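PDB 3E6E: alanine racemase from Enterococcus faecalis, which belongs to the alanine racemase family, joining an N-terminal TIM-barrel domain to a C-terminal domain rich in beta strands within an assembly of two chains. Local coordinates for residues A[47-52]-A[71-76]; A[247-252]-A[360-365]; A[280-285]-A[329-334]; A[288-293]-A[306-311]. The protein carries 1 engineered substitution. All blocks are in the same frame, centred on the assembly; numbering follows the deposited sequence.

In the fold
The chain first closes a short loop at interaction 1, where helices 48-56 and 68-76 of the N-terminal TIM barrel meet. The other three contacts come later, in the C-terminal domain, and fit one within another. Interaction 2 spans the longest loop, joining the start of strand 249-259 to the segment after helix 355-361. Inside it, interaction 3 brings the end of strand 277-282 against strand 330-332, and inside that, interaction 4 sets the loop at 288-293 against strand 304-309. Interactions 2, 3 and 4 touch one another around Trp-290, Leu-249 and Leu-333, whereas interaction 1 stays apart, its centre about 19 Å from that of interaction 2.

Interaction 1 (A[47-52]-A[71-76]); sequences GAVESA and AIELRE
Glu-73 spans the gap between two helices and lays its side chain against Val-49 and Ala-48. Its CB points toward helix 48-56, but the first close touch comes one atom further out: CG, set anti to the backbone N (chi1 169°), lies 3.8 Å from Val-49 CG2. The chain runs on extended, so CD stays near the same methyl, 4.0 Å from Val-49 CG2. At the tip the two carboxylate oxygens part ways. OE2 turns to the opposing helix and lies 3.6 Å from Ala-48 CB and 3.8 Å from Val-49 CG2, while OE1 points off to the other side. The end of the glutamate therefore meets methyl groups, and no hydrogen bond joins the two segments. Glu-50 OE1 is 6.3 Å from Glu-73 OE2, near enough that the two like charges may slightly favour protonation of one of them. A second, looser touch lies further along, between Ala-52 CB and Leu-74 CD2, 4.3 Å apart. The segment axes come no closer than 10.4 Å and cross at -63°; at this separation the contact is made through side chains, Glu-73 and Leu-74 reaching across from helix 68-76. Gly-47 holds the N-cap position of the first helix, and Ala-48 N is hydrogen-bonded to Asn-42 OD1. Val-2 of the second subunit packs on Glu-73. On the inner side, the two helices, which flank strand 62-65 in sequence, belong to the outer layer of the TIM barrel: Ala-52 and Leu-74 both rest on Phe-63 of that strand, and Leu-74 also touches Val-65 there and Ile-83 of strand 83-85.

Interaction 2 (A[247-252]-A[360-365]); sequences LRLTSE and CTFSQR
This is purely apolar packing, Phe-362 against Leu-247 and Leu-249, buried in the beta-rich C-terminal domain of the alanine racemase fold. It joins the start of strand 249-259 to the segment that leaves helix 355-361. The backbones stay well apart, with the CA atoms of Leu-249 and Phe-362 at 9.8 Å, so side chains alone fill the distance. Leu-249 and Phe-362 approach from opposite directions. The phenylalanine has CG beside its own backbone N (chi1 -72°), which carries the ring out toward the two leucines, and both meet it obliquely. Leu-11 of strand 10-12 touches all three residues and extends the apolar cluster.

Around this packing the segments have polar ties of their own. Leu-249 is hydrogen-bonded through its backbone to Leu-333 and Val-334, and Phe-362 O accepts a hydrogen bond from Arg-368 NH2. Arg-365 is held by salt bridges to Asp-288 and Asp-315 of its own chain and to Glu-70 of the second subunit, which places this end of the segment at the subunit interface. On the ring itself, Leu-247 CD1 lies 4.2 Å from Phe-362 CE1, while Leu-249 CD2 sits 3.9 Å from both CZ and CE2 of Phe-362.

Interaction 3 (A[280-285]-A[329-334]); sequences GTVPIG and PVVTLV. Engineered in segment 329-334: Pro-329 (natural residue Ser).
Val-282, at the end of its strand, faces Val-331 of strand 330-332 in the same sheet, yet no hydrogen bond links the two segments: methyl groups alone make the contact. Strands 277-282 and 330-332 each pair antiparallel with strand 249-259, and the meeting of their side chains is consistent with a curled sheet. The two valines reach toward each other tip to tip, with Val-282 CG2 3.9 Å from Val-331 CG2.

The second pair, Ile-284 and Leu-333, closes more tightly. Ile-284 is fully extended, with CG1 anti to the backbone N (chi1 -175°), which drives CD1 to 3.5 Å from Leu-333 CD2. That same leucine methyl is also 3.9 Å from Ile-284 CG2. An inverse gamma turn centred on Pro-283, closed by the hydrogen bond of Ile-284 N to Val-282 O (2.8 Å), separates the two residues that contribute from this segment. Leu-333 in turn is part of a classic beta bulge, in which it and Val-334 both face Leu-249.

Val-299 packs on Val-331 and Leu-333, and Trp-290 packs on Ile-284 and Leu-333. Together they make an apolar cluster against the mixed, curled sheet of the alanine racemase C-terminal domain.

Interaction 4 (A[288-293]-A[306-311]); sequences DGWLRH and CEIVGR
Trp-290 and Ile-308 pack inside the beta-rich C-terminal domain, and nearby Arg-292 and Arg-311 draw close at a more exposed edge of the same contact. The loop at 288-293 precedes strand 298-301 and lies against strand 304-309, the antiparallel partner of strand 298-301. Trp-290 has CG anti to the backbone N (chi1 -167°), and its indole is sent toward the strand. Ile-308 answers with CG1 beside its own backbone N and an extended chain, so that CD1 arrives at the edge of the indole, in its plane. Val-299 and Cys-317 also touch the tryptophan, and Ile-319 lies on Ile-308, so the pair packs with residues of strands 298-301 and 317-321.

The arginines approach by bending. Arg-292 kinks at its third torsion (chi3 75°) and Arg-311 at its second, and the two chains cross with their guanidinium planes 82° apart. Arg-292 NH2 lies 3.5 Å from Arg-311 NE, at the edge of that guanidinium, and 3.7 Å from Arg-311 CD. Both nitrogens are donors, so no hydrogen bond forms between them. The side chain of Arg-292 also touches Tyr-286, a residue of the ligand pocket, and comes within about 7 Å of a bound DCS. Its backbone N is hydrogen-bonded to Glu-357 OE2 of the second subunit. At the tryptophan, Ile-308 CD1 sits 3.2 Å from Trp-290 NE1, with CE2 and CZ2 of Trp-290 each 3.9 Å from the same methyl.

Interaction 1 (A[47-52]-A[71-76])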
loop_
_atom_site.group_PDB
_atom_site.type_symbol
_atom_site.label_atom_id
_atom_site.label_comp_id
_atom_site.label_asym_id
_atom_site.label_seq_id
_atom_site.Cartn_x
_atom_site.Cartn_y
_atom_site.Cartn_z
ATOM N N GLY A 47 -9.370 -5.326 -7.684
ATOM C CA GLY A 47 -9.170 -5.232 -9.122
ATOM C C GLY A 47 -10.364 -4.542 -9.769
ATOM O O GLY A 47 -11.467 -5.099 -9.824
ATOM N N ALA A 48 -10.132 -3.326 -10.265
ATOM C CA ALA A 48 -11.171 -2.501 -10.894
ATOM C C ALA A 48 -11.917 -3.124 -12.072
ATOM O O ALA A 48 -13.133 -3.306 -12.017
ATOM C CB ALA A 48 -10.577 -1.181 -11.322
ATOM N N VAL A 49 -11.202 -3.460 -13.133
ATOM C CA VAL A 49 -11.869 -4.015 -14.291
ATOM C C VAL A 49 -12.596 -5.330 -14.050
ATOM O O VAL A 49 -13.731 -5.495 -14.482
ATOM C CB VAL A 49 -10.893 -4.177 -15.463
ATOM C CG1 VAL A 49 -11.596 -4.846 -16.638
ATOM C CG2 VAL A 49 -10.362 -2.816 -15.884
ATOM N N GLU A 50 -11.974 -6.274 -13.359
ATOM C CA GLU A 50 -12.641 -7.552 -13.127
ATOM C C GLU A 50 -13.734 -7.456 -12.080
ATOM O O GLU A 50 -14.606 -8.324 -12.024
ATOM C CB GLU A 50 -11.629 -8.634 -12.745
ATOM C CG GLU A 50 -10.569 -8.172 -11.799
ATOM C CD GLU A 50 -9.476 -7.374 -12.486
ATOM O OE1 GLU A 50 -9.381 -6.148 -12.246
ATOM O OE2 GLU A 50 -8.711 -7.985 -13.270
ATOM N N SER A 51 -13.684 -6.413 -11.245
ATOM C CA SER A 51 -14.715 -6.198 -10.223
ATOM C C SER A 51 -15.918 -5.638 -10.969
ATOM O O SER A 51 -17.032 -6.142 -10.862
ATOM C CB SER A 51 -14.263 -5.166 -9.184
ATOM O OG SER A 51 -13.275 -5.655 -8.296
ATOM N N ALA A 52 -15.665 -4.582 -11.733
ATOM C CA ALA A 52 -16.690 -3.926 -12.527
ATOM C C ALA A 52 -17.498 -4.935 -13.352
ATOM O O ALA A 52 -18.721 -5.010 -13.256
ATOM C CB ALA A 52 -16.034 -2.904 -13.446
ATOM N N ALA A 71 -11.110 6.125 -14.670
ATOM C CA ALA A 71 -12.189 6.187 -15.659
ATOM C C ALA A 71 -11.717 5.729 -17.038
ATOM O O ALA A 71 -12.332 4.872 -17.666
ATOM C CB ALA A 71 -12.735 7.618 -15.740
ATOM N N ILE A 72 -10.623 6.305 -17.510
ATOM C CA ILE A 72 -10.118 5.927 -18.816
ATOM C C ILE A 72 -9.832 4.427 -18.868
ATOM O O ILE A 72 -10.092 3.778 -19.880
ATOM C CB ILE A 72 -8.868 6.774 -19.182
ATOM C CG1 ILE A 72 -9.309 8.233 -19.373
ATOM C CG2 ILE A 72 -8.200 6.246 -20.441
ATOM C CD1 ILE A 72 -8.222 9.180 -19.732
ATOM N N GLU A 73 -9.333 3.863 -17.776
ATOM C CA GLU A 73 -9.060 2.440 -17.765
ATOM C C GLU A 73 -10.357 1.732 -18.111
ATOM O O GLU A 73 -10.383 0.870 -18.994
ATOM C CB GLU A 73 -8.553 1.984 -16.393
ATOM C CG GLU A 73 -8.500 0.461 -16.235
ATOM C CD GLU A 73 -7.670 -0.001 -15.044
ATOM O OE1 GLU A 73 -6.434 -0.123 -15.193
ATOM O OE2 GLU A 73 -8.252 -0.240 -13.963
ATOM N N LEU A 74 -11.445 2.111 -17.445
ATOM C CA LEU A 74 -12.733 1.474 -17.721
ATOM C C LEU A 74 -13.132 1.559 -19.191
ATOM O O LEU A 74 -13.696 0.612 -19.754
ATOM C CB LEU A 74 -13.835 2.089 -16.863
ATOM C CG LEU A 74 -13.720 1.784 -15.373
ATOM C CD1 LEU A 74 -14.909 2.369 -14.623
ATOM C CD2 LEU A 74 -13.657 0.274 -15.180
ATOM N N ARG A 75 -12.845 2.693 -19.815
ATOM C CA ARG A 75 -13.190 2.850 -21.211
ATOM C C ARG A 75 -12.329 1.938 -22.067
ATOM O O ARG A 75 -12.851 1.161 -22.870
ATOM C CB ARG A 75 -13.031 4.307 -21.656
ATOM C CG ARG A 75 -14.168 5.235 -21.221
ATOM C CD ARG A 75 -15.532 4.551 -21.270
ATOM N NE ARG A 75 -16.619 5.525 -21.359
ATOM C CZ ARG A 75 -17.885 5.286 -21.023
ATOM N NH1 ARG A 75 -18.246 4.093 -20.554
ATOM N NH2 ARG A 75 -18.795 6.239 -21.175
ATOM N N GLU A 76 -11.012 2.033 -21.889
ATOM C CA GLU A 76 -10.083 1.208 -22.648
ATOM C C GLU A 76 -10.376 -0.277 -22.475
ATOM O O GLU A 76 -10.039 -1.088 -23.334
ATOM C CB GLU A 76 -8.645 1.508 -22.222
ATOM C CG GLU A 76 -8.054 2.748 -22.877
ATOM C CD GLU A 76 -6.734 3.173 -22.260
ATOM O OE1 GLU A 76 -6.212 4.241 -22.656
ATOM O OE2 GLU A 76 -6.215 2.449 -21.379
#

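Interaction 2 (A[247-252]-A[360-365])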
loop_
_atom_site.group_PDB
_atom_site.type_symbol
_atom_site.label_atom_id
_atom_site.label_comp_id
_atom_site.label_asym_id
_atom_site.label_seq_id
_atom_site.Cartn_x
_atom_site.Cartn_y
_atom_site.Cartn_z
ATOM N N LEU A 247 -12.705 -11.255 -1.141
ATOM C CA LEU A 247 -11.259 -11.207 -0.960
ATOM C C LEU A 247 -10.779 -12.422 -0.182
ATOM O O LEU A 247 -11.493 -12.933 0.673
ATOM C CB LEU A 247 -10.891 -9.938 -0.191
ATOM C CG LEU A 247 -9.481 -9.357 -0.163
ATOM C CD1 LEU A 247 -8.458 -10.448 0.060
ATOM C CD2 LEU A 247 -9.219 -8.620 -1.444
ATOM N N ARG A 248 -9.557 -12.861 -0.480
ATOM C CA ARG A 248 -8.923 -14.010 0.174
ATOM C C ARG A 248 -7.406 -13.842 0.047
ATOM O O ARG A 248 -6.900 -13.424 -1.001
ATOM C CB ARG A 248 -9.376 -15.300 -0.499
ATOM C CG ARG A 248 -9.406 -16.480 0.417
ATOM C CD ARG A 248 -10.086 -17.673 -0.241
ATOM N NE ARG A 248 -10.056 -18.819 0.666
ATOM C CZ ARG A 248 -8.955 -19.494 1.000
ATOM N NH1 ARG A 248 -7.782 -19.156 0.490
ATOM N NH2 ARG A 248 -9.028 -20.487 1.876
ATOM N N LEU A 249 -6.675 -14.159 1.107
ATOM C CA LEU A 249 -5.223 -13.990 1.073
ATOM C C LEU A 249 -4.462 -15.196 1.601
ATOM O O LEU A 249 -4.676 -15.630 2.741
ATOM C CB LEU A 249 -4.842 -12.761 1.885
ATOM C CG LEU A 249 -3.371 -12.465 2.129
ATOM C CD1 LEU A 249 -2.661 -12.084 0.828
ATOM C CD2 LEU A 249 -3.295 -11.321 3.117
ATOM N N THR A 250 -3.558 -15.725 0.779
ATOM C CA THR A 250 -2.767 -16.891 1.165
ATOM C C THR A 250 -1.295 -16.733 0.853
ATOM O O THR A 250 -0.872 -15.800 0.165
ATOM C CB THR A 250 -3.229 -18.171 0.431
ATOM O OG1 THR A 250 -3.296 -17.904 -0.977
ATOM C CG2 THR A 250 -4.577 -18.663 0.947
ATOM N N SER A 251 -0.517 -17.672 1.370
ATOM C CA SER A 251 0.918 -17.712 1.134
ATOM C C SER A 251 1.315 -19.113 1.557
ATOM O O SER A 251 0.460 -20.002 1.621
ATOM C CB SER A 251 1.643 -16.675 1.990
ATOM O OG SER A 251 2.996 -16.542 1.581
ATOM N N GLU A 252 2.593 -19.328 1.840
ATOM C CA GLU A 252 3.024 -20.650 2.286
ATOM C C GLU A 252 4.382 -20.633 2.961
ATOM O O GLU A 252 5.210 -19.761 2.710
ATOM C CB GLU A 252 3.031 -21.644 1.111
ATOM C CG GLU A 252 4.143 -21.459 0.099
ATOM C CD GLU A 252 3.963 -22.353 -1.129
ATOM O OE1 GLU A 252 4.947 -22.580 -1.873
ATOM O OE2 GLU A 252 2.827 -22.823 -1.354
ATOM N N CYS A 360 -7.344 -1.703 0.580
ATOM C CA CYS A 360 -6.637 -0.784 -0.311
ATOM C C CYS A 360 -5.140 -0.736 -0.021
ATOM O O CYS A 360 -4.367 -0.173 -0.803
ATOM C CB CYS A 360 -7.196 0.639 -0.185
ATOM S SG CYS A 360 -8.973 0.790 -0.455
ATOM N N THR A 361 -4.720 -1.309 1.100
ATOM C CA THR A 361 -3.308 -1.260 1.430
ATOM C C THR A 361 -2.535 -2.405 0.797
ATOM O O THR A 361 -1.351 -2.249 0.505
ATOM C CB THR A 361 -3.076 -1.214 2.967
ATOM O OG1 THR A 361 -3.590 0.023 3.490
ATOM C CG2 THR A 361 -1.592 -1.276 3.279
ATOM N N PHE A 362 -3.196 -3.540 0.567
ATOM C CA PHE A 362 -2.526 -4.671 -0.079
ATOM C C PHE A 362 -1.840 -4.132 -1.337
ATOM O O PHE A 362 -2.484 -3.557 -2.210
ATOM C CB PHE A 362 -3.545 -5.767 -0.435
ATOM C CG PHE A 362 -4.065 -6.520 0.764
ATOM C CD1 PHE A 362 -5.371 -6.985 0.799
ATOM C CD2 PHE A 362 -3.253 -6.735 1.871
ATOM C CE1 PHE A 362 -5.867 -7.650 1.923
ATOM C CE2 PHE A 362 -3.739 -7.401 3.001
ATOM C CZ PHE A 362 -5.049 -7.859 3.028
ATOM N N SER A 363 -0.524 -4.312 -1.404
ATOM C CA SER A 363 0.303 -3.821 -2.505
ATOM C C SER A 363 0.056 -4.410 -3.889
ATOM O O SER A 363 -0.568 -5.452 -4.036
ATOM C CB SER A 363 1.777 -4.003 -2.144
ATOM O OG SER A 363 2.622 -3.538 -3.183
ATOM N N GLN A 364 0.565 -3.720 -4.902
ATOM C CA GLN A 364 0.431 -4.138 -6.290
ATOM C C GLN A 364 1.223 -5.423 -6.501
ATOM O O GLN A 364 0.819 -6.302 -7.269
ATOM C CB GLN A 364 0.995 -3.053 -7.225
ATOM C CG GLN A 364 0.916 -3.406 -8.726
ATOM C CD GLN A 364 2.067 -2.834 -9.568
ATOM O OE1 GLN A 364 2.573 -1.741 -9.305
ATOM N NE2 GLN A 364 2.463 -3.571 -10.599
ATOM N N ARG A 365 2.365 -5.512 -5.821
ATOM C CA ARG A 365 3.246 -6.664 -5.943
ATOM C C ARG A 365 2.584 -8.000 -5.648
ATOM O O ARG A 365 3.096 -9.050 -6.049
ATOM C CB ARG A 365 4.492 -6.492 -5.066
ATOM C CG ARG A 365 4.254 -5.857 -3.703
ATOM C CD ARG A 365 5.578 -5.659 -2.957
ATOM N NE ARG A 365 5.876 -6.806 -2.103
ATOM C CZ ARG A 365 7.097 -7.172 -1.737
ATOM N NH1 ARG A 365 8.154 -6.486 -2.152
ATOM N NH2 ARG A 365 7.254 -8.227 -0.953
#

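Interaction 3 (A[280-285]-A[329-334])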
loop_
_atom_site.group_PDB
_atom_site.type_symbol
_atom_site.label_atom_id
_atom_site.label_comp_id
_atom_site.label_asym_id
_atom_site.label_seq_id
_atom_site.Cartn_x
_atom_site.Cartn_y
_atom_site.Cartn_z
ATOM N N GLY A 280 7.956 -20.922 11.744
ATOM C CA GLY A 280 7.794 -20.924 10.299
ATOM C C GLY A 280 8.027 -19.528 9.757
ATOM O O GLY A 280 7.816 -18.542 10.469
ATOM N N THR A 281 8.479 -19.424 8.513
ATOM C CA THR A 281 8.727 -18.119 7.917
ATOM C C THR A 281 7.882 -18.005 6.662
ATOM O O THR A 281 7.924 -18.867 5.790
ATOM C CB THR A 281 10.219 -17.924 7.559
ATOM O OG1 THR A 281 11.009 -18.010 8.744
ATOM C CG2 THR A 281 10.456 -16.552 6.948
ATOM N N VAL A 282 7.111 -16.926 6.593
ATOM C CA VAL A 282 6.215 -16.669 5.473
ATOM C C VAL A 282 6.651 -15.437 4.670
ATOM O O VAL A 282 6.875 -14.363 5.240
ATOM C CB VAL A 282 4.785 -16.461 5.994
ATOM C CG1 VAL A 282 3.826 -16.292 4.830
ATOM C CG2 VAL A 282 4.377 -17.638 6.876
ATOM N N PRO A 283 6.765 -15.576 3.339
ATOM C CA PRO A 283 7.175 -14.512 2.417
ATOM C C PRO A 283 6.171 -13.379 2.139
ATOM O O PRO A 283 5.864 -13.058 0.982
ATOM C CB PRO A 283 7.568 -15.286 1.156
ATOM C CG PRO A 283 6.640 -16.433 1.181
ATOM C CD PRO A 283 6.676 -16.863 2.631
ATOM N N ILE A 284 5.678 -12.767 3.214
ATOM C CA ILE A 284 4.741 -11.655 3.116
ATOM C C ILE A 284 5.085 -10.695 4.239
ATOM O O ILE A 284 5.217 -11.107 5.393
ATOM C CB ILE A 284 3.275 -12.128 3.257
ATOM C CG1 ILE A 284 2.324 -10.954 3.031
ATOM C CG2 ILE A 284 3.051 -12.758 4.623
ATOM C CD1 ILE A 284 0.848 -11.339 3.153
ATOM N N GLY A 285 5.241 -9.417 3.897
ATOM C CA GLY A 285 5.605 -8.420 4.894
ATOM C C GLY A 285 4.857 -7.113 4.777
ATOM O O GLY A 285 3.902 -7.010 4.015
ATOM N N PRO A 329 3.333 -26.160 3.179
ATOM C CA PRO A 329 1.906 -26.119 3.511
ATOM C C PRO A 329 1.349 -24.711 3.251
ATOM O O PRO A 329 2.067 -23.717 3.410
ATOM C CB PRO A 329 1.886 -26.480 4.996
ATOM C CG PRO A 329 3.090 -27.345 5.157
ATOM C CD PRO A 329 4.124 -26.612 4.335
ATOM N N VAL A 330 0.082 -24.620 2.853
ATOM C CA VAL A 330 -0.527 -23.315 2.576
ATOM C C VAL A 330 -0.777 -22.478 3.823
ATOM O O VAL A 330 -1.320 -22.961 4.818
ATOM C CB VAL A 330 -1.881 -23.448 1.842
ATOM C CG1 VAL A 330 -2.522 -22.065 1.687
ATOM C CG2 VAL A 330 -1.679 -24.091 0.480
ATOM N N VAL A 331 -0.371 -21.218 3.767
ATOM C CA VAL A 331 -0.596 -20.331 4.883
ATOM C C VAL A 331 -1.773 -19.441 4.544
ATOM O O VAL A 331 -1.738 -18.673 3.573
ATOM C CB VAL A 331 0.626 -19.457 5.174
ATOM C CG1 VAL A 331 0.258 -18.366 6.182
ATOM C CG2 VAL A 331 1.756 -20.328 5.730
ATOM N N THR A 332 -2.823 -19.555 5.346
ATOM C CA THR A 332 -4.020 -18.768 5.142
ATOM C C THR A 332 -4.097 -17.547 6.063
ATOM O O THR A 332 -4.299 -17.674 7.273
ATOM C CB THR A 332 -5.251 -19.634 5.354
ATOM O OG1 THR A 332 -5.142 -20.811 4.537
ATOM C CG2 THR A 332 -6.512 -18.854 4.985
ATOM N N LEU A 333 -3.930 -16.362 5.484
ATOM C CA LEU A 333 -3.995 -15.131 6.256
ATOM C C LEU A 333 -5.414 -14.550 6.288
ATOM O O LEU A 333 -5.861 -14.038 7.317
ATOM C CB LEU A 333 -3.006 -14.102 5.703
ATOM C CG LEU A 333 -1.515 -14.437 5.896
ATOM C CD1 LEU A 333 -1.064 -15.466 4.875
ATOM C CD2 LEU A 333 -0.689 -13.187 5.750
ATOM N N VAL A 334 -6.122 -14.628 5.167
ATOM C CA VAL A 334 -7.487 -14.119 5.101
ATOM C C VAL A 334 -8.355 -15.155 4.397
ATOM O O VAL A 334 -8.151 -15.450 3.224
ATOM C CB VAL A 334 -7.536 -12.775 4.332
ATOM C CG1 VAL A 334 -8.964 -12.284 4.231
ATOM C CG2 VAL A 334 -6.676 -11.746 5.039
#

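Interaction 4 (A[288-293]-A[306-311])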
loop_
_atom_site.group_PDB
_atom_site.type_symbol
_atom_site.label_atom_id
_atom_site.label_comp_id
_atom_site.label_asym_id
_atom_site.label_seq_id
_atom_site.Cartn_x
_atom_site.Cartn_y
_atom_site.Cartn_z
ATOM N N ASP A 288 3.886 -5.572 1.569
ATOM C CA ASP A 288 2.759 -6.186 0.882
ATOM C C ASP A 288 1.482 -5.570 1.429
ATOM O O ASP A 288 0.406 -5.672 0.814
ATOM C CB ASP A 288 2.715 -7.691 1.163
ATOM C CG ASP A 288 3.847 -8.445 0.513
ATOM O OD1 ASP A 288 4.168 -9.533 1.026
ATOM O OD2 ASP A 288 4.403 -7.979 -0.509
ATOM N N GLY A 289 1.618 -4.958 2.606
ATOM C CA GLY A 289 0.486 -4.349 3.274
ATOM C C GLY A 289 0.075 -5.141 4.503
ATOM O O GLY A 289 -1.028 -4.975 5.025
ATOM N N TRP A 290 0.961 -6.029 4.946
ATOM C CA TRP A 290 0.733 -6.849 6.142
ATOM C C TRP A 290 1.505 -6.050 7.196
ATOM O O TRP A 290 2.585 -6.433 7.623
ATOM C CB TRP A 290 1.346 -8.239 5.923
ATOM C CG TRP A 290 0.952 -9.277 6.915
ATOM C CD1 TRP A 290 1.749 -9.845 7.864
ATOM C CD2 TRP A 290 -0.350 -9.877 7.071
ATOM N NE1 TRP A 290 1.029 -10.760 8.604
ATOM C CE2 TRP A 290 -0.260 -10.798 8.139
ATOM C CE3 TRP A 290 -1.578 -9.720 6.416
ATOM C CZ2 TRP A 290 -1.353 -11.560 8.565
ATOM C CZ3 TRP A 290 -2.667 -10.480 6.843
ATOM C CH2 TRP A 290 -2.544 -11.386 7.908
ATOM N N LEU A 291 0.932 -4.914 7.578
ATOM C CA LEU A 291 1.528 -3.984 8.522
ATOM C C LEU A 291 2.086 -4.542 9.829
ATOM O O LEU A 291 1.529 -5.459 10.433
ATOM C CB LEU A 291 0.528 -2.865 8.834
ATOM C CG LEU A 291 -0.055 -2.086 7.650
ATOM C CD1 LEU A 291 -0.699 -0.815 8.185
ATOM C CD2 LEU A 291 1.032 -1.727 6.635
ATOM N N ARG A 292 3.181 -3.932 10.267
ATOM C CA ARG A 292 3.879 -4.320 11.476
ATOM C C ARG A 292 2.981 -4.543 12.683
ATOM O O ARG A 292 3.295 -5.357 13.550
ATOM C CB ARG A 292 4.972 -3.287 11.781
ATOM C CG ARG A 292 6.090 -3.303 10.721
ATOM C CD ARG A 292 7.049 -2.123 10.784
ATOM N NE ARG A 292 7.989 -2.223 11.891
ATOM C CZ ARG A 292 7.855 -1.587 13.053
ATOM N NH1 ARG A 292 6.812 -0.791 13.258
ATOM N NH2 ARG A 292 8.764 -1.751 14.014
ATOM N N HIS A 293 1.855 -3.851 12.757
ATOM C CA HIS A 293 0.993 -4.067 13.912
ATOM C C HIS A 293 0.189 -5.342 13.857
ATOM O O HIS A 293 -0.746 -5.521 14.634
ATOM C CB HIS A 293 0.050 -2.903 14.116
ATOM C CG HIS A 293 0.686 -1.735 14.789
ATOM N ND1 HIS A 293 1.453 -0.814 14.110
ATOM C CD2 HIS A 293 0.685 -1.351 16.085
ATOM C CE1 HIS A 293 1.894 0.092 14.963
ATOM N NE2 HIS A 293 1.443 -0.211 16.167
ATOM N N CYS A 306 -1.879 -19.949 14.138
ATOM C CA CYS A 306 -0.455 -19.729 14.368
ATOM C C CYS A 306 -0.183 -18.256 14.635
ATOM O O CYS A 306 -0.476 -17.394 13.806
ATOM C CB CYS A 306 0.370 -20.179 13.161
ATOM S SG CYS A 306 0.199 -21.933 12.770
ATOM N N GLU A 307 0.403 -17.981 15.793
ATOM C CA GLU A 307 0.697 -16.620 16.197
ATOM C C GLU A 307 1.924 -16.031 15.527
ATOM O O GLU A 307 2.961 -16.683 15.416
ATOM C CB GLU A 307 0.877 -16.561 17.708
ATOM C CG GLU A 307 1.191 -15.179 18.228
ATOM C CD GLU A 307 1.511 -15.181 19.707
ATOM O OE1 GLU A 307 0.783 -15.842 20.479
ATOM O OE2 GLU A 307 2.489 -14.517 20.098
ATOM N N ILE A 308 1.796 -14.792 15.074
ATOM C CA ILE A 308 2.911 -14.103 14.457
ATOM C C ILE A 308 3.805 -13.634 15.603
ATOM O O ILE A 308 3.381 -12.870 16.466
ATOM C CB ILE A 308 2.416 -12.910 13.617
ATOM C CG1 ILE A 308 1.707 -13.447 12.366
ATOM C CG2 ILE A 308 3.576 -11.993 13.253
ATOM C CD1 ILE A 308 1.223 -12.383 11.381
ATOM N N VAL A 309 5.039 -14.121 15.634
ATOM C CA VAL A 309 5.948 -13.742 16.705
ATOM C C VAL A 309 7.088 -12.915 16.156
ATOM O O VAL A 309 7.480 -13.072 15.004
ATOM C CB VAL A 309 6.484 -14.990 17.452
ATOM C CG1 VAL A 309 5.310 -15.764 18.051
ATOM C CG2 VAL A 309 7.306 -15.878 16.509
ATOM N N GLY A 310 7.618 -12.022 16.977
ATOM C CA GLY A 310 8.681 -11.159 16.505
ATOM C C GLY A 310 8.096 -10.072 15.614
ATOM O O GLY A 310 6.902 -10.076 15.298
ATOM N N ARG A 311 8.928 -9.127 15.205
ATOM C CA ARG A 311 8.447 -8.063 14.342
ATOM C C ARG A 311 8.211 -8.558 12.932
ATOM O O ARG A 311 8.897 -9.463 12.447
ATOM C CB ARG A 311 9.436 -6.903 14.310
ATOM C CG ARG A 311 9.401 -6.049 15.565
ATOM C CD ARG A 311 8.241 -5.052 15.532
ATOM N NE ARG A 311 8.350 -4.066 16.604
ATOM C CZ ARG A 311 8.002 -4.276 17.872
ATOM N NH1 ARG A 311 7.499 -5.445 18.250
ATOM N NH2 ARG A 311 8.185 -3.313 18.768
#